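Local structure of glutathione transferase (Phanerochaete chrysosporium, 4F0C) at residues A[4-9]-A[28-33]. The protein binds glutathione in its oxidised disulfide form and, as a Ure2p-class fungal glutathione transferase, probably catalyses glutathione-dependent reactions. Sequence-based numbering, arbitrary orientation.
Sequences GKQFTL and LGLSFE. With SO4 (sulfate ion), chain D.
F7 and T8 pair in parallel with F32 and E33, joining strands 7-11 and 32-36 of the beta-alpha-beta unit that opens the thioredoxin-like N-terminal domain of a glutathione transferase. F7 N gives its hydrogen to S31 O, F7 O takes one from E33 N at 2.9 Å, and L9 N bonds E33 O in an almost straight line, 179° at the hydrogen. On one face of the sheet F7 and F32 meet CB to CB at 3.8 Å, and helix 18-28 packs there, L25 touching both. The F7 ring presents its edge to L30, CE2 lying 3.9 Å from L30 CB, while Q6 CG sits 3.5 Å above the ring centre. On the other face T8 and E33 extend next to each other, and T8 OG1 donates to the anti lone pair of E33 OE1 at 2.6 Å. At chi1 66° E33 tucks CG over its own backbone, flanked by N and C, which brings the carboxylate alongside the threonine; T8 OG1 also bonds H64 NE2. A valine here has no hydroxyl, and E33 OE1 and H64 NE2 would probably both lose a partner, the carboxylate being left freer to turn. Just ahead of both strands, S31 OG accepts the N-H of Q6 N at 2.9 Å, and one water links Q6 OE1 to S31 N. K5 stretches across the outer strand, and its NZ hydrogen-bonds a sulfate, probably from the crystallisation liquor, that T34 N also holds, a water bound to F32 N, and, weakly, F32 O at 3.3 Å.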
loop_
_atom_site.group_PDB
_atom_site.type_symbol
_atom_site.label_atom_id
_atom_site.label_comp_id
_atom_site.label_asym_id
_atom_site.label_seq_id
_atom_site.Cartn_x
_atom_site.Cartn_y
_atom_site.Cartn_z
ATOM N N GLY A 4 -6.676 -2.342 32.881
ATOM C CA GLY A 4 -6.671 -1.848 31.516
ATOM C C GLY A 4 -5.727 -2.642 30.630
ATOM O O GLY A 4 -4.558 -2.869 30.972
ATOM N N LYS A 5 -6.242 -3.052 29.472
ATOM C CA LYS A 5 -5.478 -3.859 28.540
ATOM C C LYS A 5 -4.458 -2.981 27.839
ATOM O O LYS A 5 -4.571 -1.754 27.864
ATOM C CB LYS A 5 -6.422 -4.519 27.550
ATOM C CG LYS A 5 -7.425 -5.477 28.227
ATOM C CD LYS A 5 -8.224 -6.284 27.168
ATOM C CE LYS A 5 -9.083 -7.408 27.820
ATOM N NZ LYS A 5 -9.600 -8.282 26.710
ATOM N N GLN A 6 -3.451 -3.604 27.231
ATOM C CA GLN A 6 -2.398 -2.821 26.629
ATOM C C GLN A 6 -2.859 -1.967 25.459
ATOM O O GLN A 6 -2.479 -0.816 25.361
ATOM C CB GLN A 6 -1.220 -3.682 26.163
ATOM C CG GLN A 6 -0.116 -2.815 25.488
ATOM C CD GLN A 6 1.228 -3.518 25.424
ATOM O OE1 GLN A 6 1.324 -4.715 25.715
ATOM N NE2 GLN A 6 2.278 -2.778 25.044
ATOM N N PHE A 7 -3.634 -2.560 24.552
ATOM C CA PHE A 7 -3.982 -1.907 23.295
ATOM C C PHE A 7 -5.474 -1.704 23.184
ATOM O O PHE A 7 -6.261 -2.522 23.687
ATOM C CB PHE A 7 -3.534 -2.776 22.096
ATOM C CG PHE A 7 -2.045 -3.034 22.057
ATOM C CD1 PHE A 7 -1.157 -2.036 21.639
ATOM C CD2 PHE A 7 -1.540 -4.267 22.467
ATOM C CE1 PHE A 7 0.243 -2.289 21.574
ATOM C CE2 PHE A 7 -0.182 -4.537 22.428
ATOM C CZ PHE A 7 0.734 -3.536 21.988
ATOM N N THR A 8 -5.856 -0.615 22.522
ATOM C CA THR A 8 -7.197 -0.506 21.952
ATOM C C THR A 8 -7.035 -0.676 20.455
ATOM O O THR A 8 -6.272 0.072 19.804
ATOM C CB THR A 8 -7.873 0.854 22.219
ATOM O OG1 THR A 8 -8.048 1.022 23.617
ATOM C CG2 THR A 8 -9.247 0.941 21.541
ATOM N N LEU A 9 -7.728 -1.670 19.911
ATOM C CA LEU A 9 -7.773 -1.862 18.466
ATOM C C LEU A 9 -9.124 -1.376 17.953
ATOM O O LEU A 9 -10.163 -1.925 18.313
ATOM C CB LEU A 9 -7.597 -3.350 18.095
ATOM C CG LEU A 9 -7.775 -3.709 16.604
ATOM C CD1 LEU A 9 -6.790 -2.956 15.680
ATOM C CD2 LEU A 9 -7.663 -5.252 16.375
ATOM N N LEU A 28 0.847 -13.225 19.396
ATOM C CA LEU A 28 1.842 -12.791 20.385
ATOM C C LEU A 28 1.335 -12.838 21.820
ATOM O O LEU A 28 2.095 -12.580 22.749
ATOM C CB LEU A 28 2.360 -11.370 20.058
ATOM C CG LEU A 28 3.393 -11.338 18.924
ATOM C CD1 LEU A 28 3.586 -9.906 18.345
ATOM C CD2 LEU A 28 4.727 -11.933 19.404
ATOM N N GLY A 29 0.054 -13.146 22.007
ATOM C CA GLY A 29 -0.493 -13.245 23.353
ATOM C C GLY A 29 -0.638 -11.888 24.043
ATOM O O GLY A 29 -0.654 -11.809 25.266
ATOM N N LEU A 30 -0.750 -10.823 23.258
ATOM C CA LEU A 30 -0.830 -9.455 23.790
ATOM C C LEU A 30 -2.261 -9.085 24.197
ATOM O O LEU A 30 -3.221 -9.568 23.602
ATOM C CB LEU A 30 -0.315 -8.470 22.731
ATOM C CG LEU A 30 1.199 -8.576 22.459
ATOM C CD1 LEU A 30 1.647 -7.876 21.144
ATOM C CD2 LEU A 30 1.979 -8.026 23.661
ATOM N N SER A 31 -2.414 -8.225 25.202
ATOM C CA SER A 31 -3.756 -7.896 25.688
ATOM C C SER A 31 -4.367 -6.709 24.931
ATOM O O SER A 31 -3.699 -5.704 24.678
ATOM C CB SER A 31 -3.749 -7.644 27.198
ATOM O OG SER A 31 -3.001 -6.486 27.492
ATOM N N PHE A 32 -5.642 -6.805 24.580
ATOM C CA PHE A 32 -6.249 -5.730 23.798
ATOM C C PHE A 32 -7.757 -5.707 23.929
ATOM O O PHE A 32 -8.395 -6.757 24.024
ATOM C CB PHE A 32 -5.831 -5.776 22.305
ATOM C CG PHE A 32 -6.345 -6.993 21.516
ATOM C CD1 PHE A 32 -5.683 -8.232 21.580
ATOM C CD2 PHE A 32 -7.438 -6.870 20.660
ATOM C CE1 PHE A 32 -6.129 -9.346 20.828
ATOM C CE2 PHE A 32 -7.891 -7.960 19.906
ATOM C CZ PHE A 32 -7.230 -9.204 19.985
ATOM N N GLU A 33 -8.321 -4.507 23.957
ATOM C CA GLU A 33 -9.763 -4.378 23.817
ATOM C C GLU A 33 -10.039 -4.047 22.351
ATOM O O GLU A 33 -9.188 -3.473 21.646
ATOM C CB GLU A 33 -10.325 -3.290 24.719
ATOM C CG GLU A 33 -9.866 -1.929 24.339
ATOM C CD GLU A 33 -10.730 -0.807 24.925
ATOM O OE1 GLU A 33 -10.338 0.359 24.751
ATOM O OE2 GLU A 33 -11.786 -1.073 25.538
HETATM S S SO4 D . -12.767 -6.608 24.909
HETATM O O1 SO4 D . -12.577 -6.259 23.501
HETATM O O2 SO4 D . -13.932 -5.869 25.376
HETATM O O3 SO4 D . -13.011 -8.045 25.021
HETATM O O4 SO4 D . -11.625 -6.273 25.755
HETATM O O HOH W 1 -6.966 -9.360 25.460
HETATM O O HOH W 2 -0.228 -6.948 26.520
#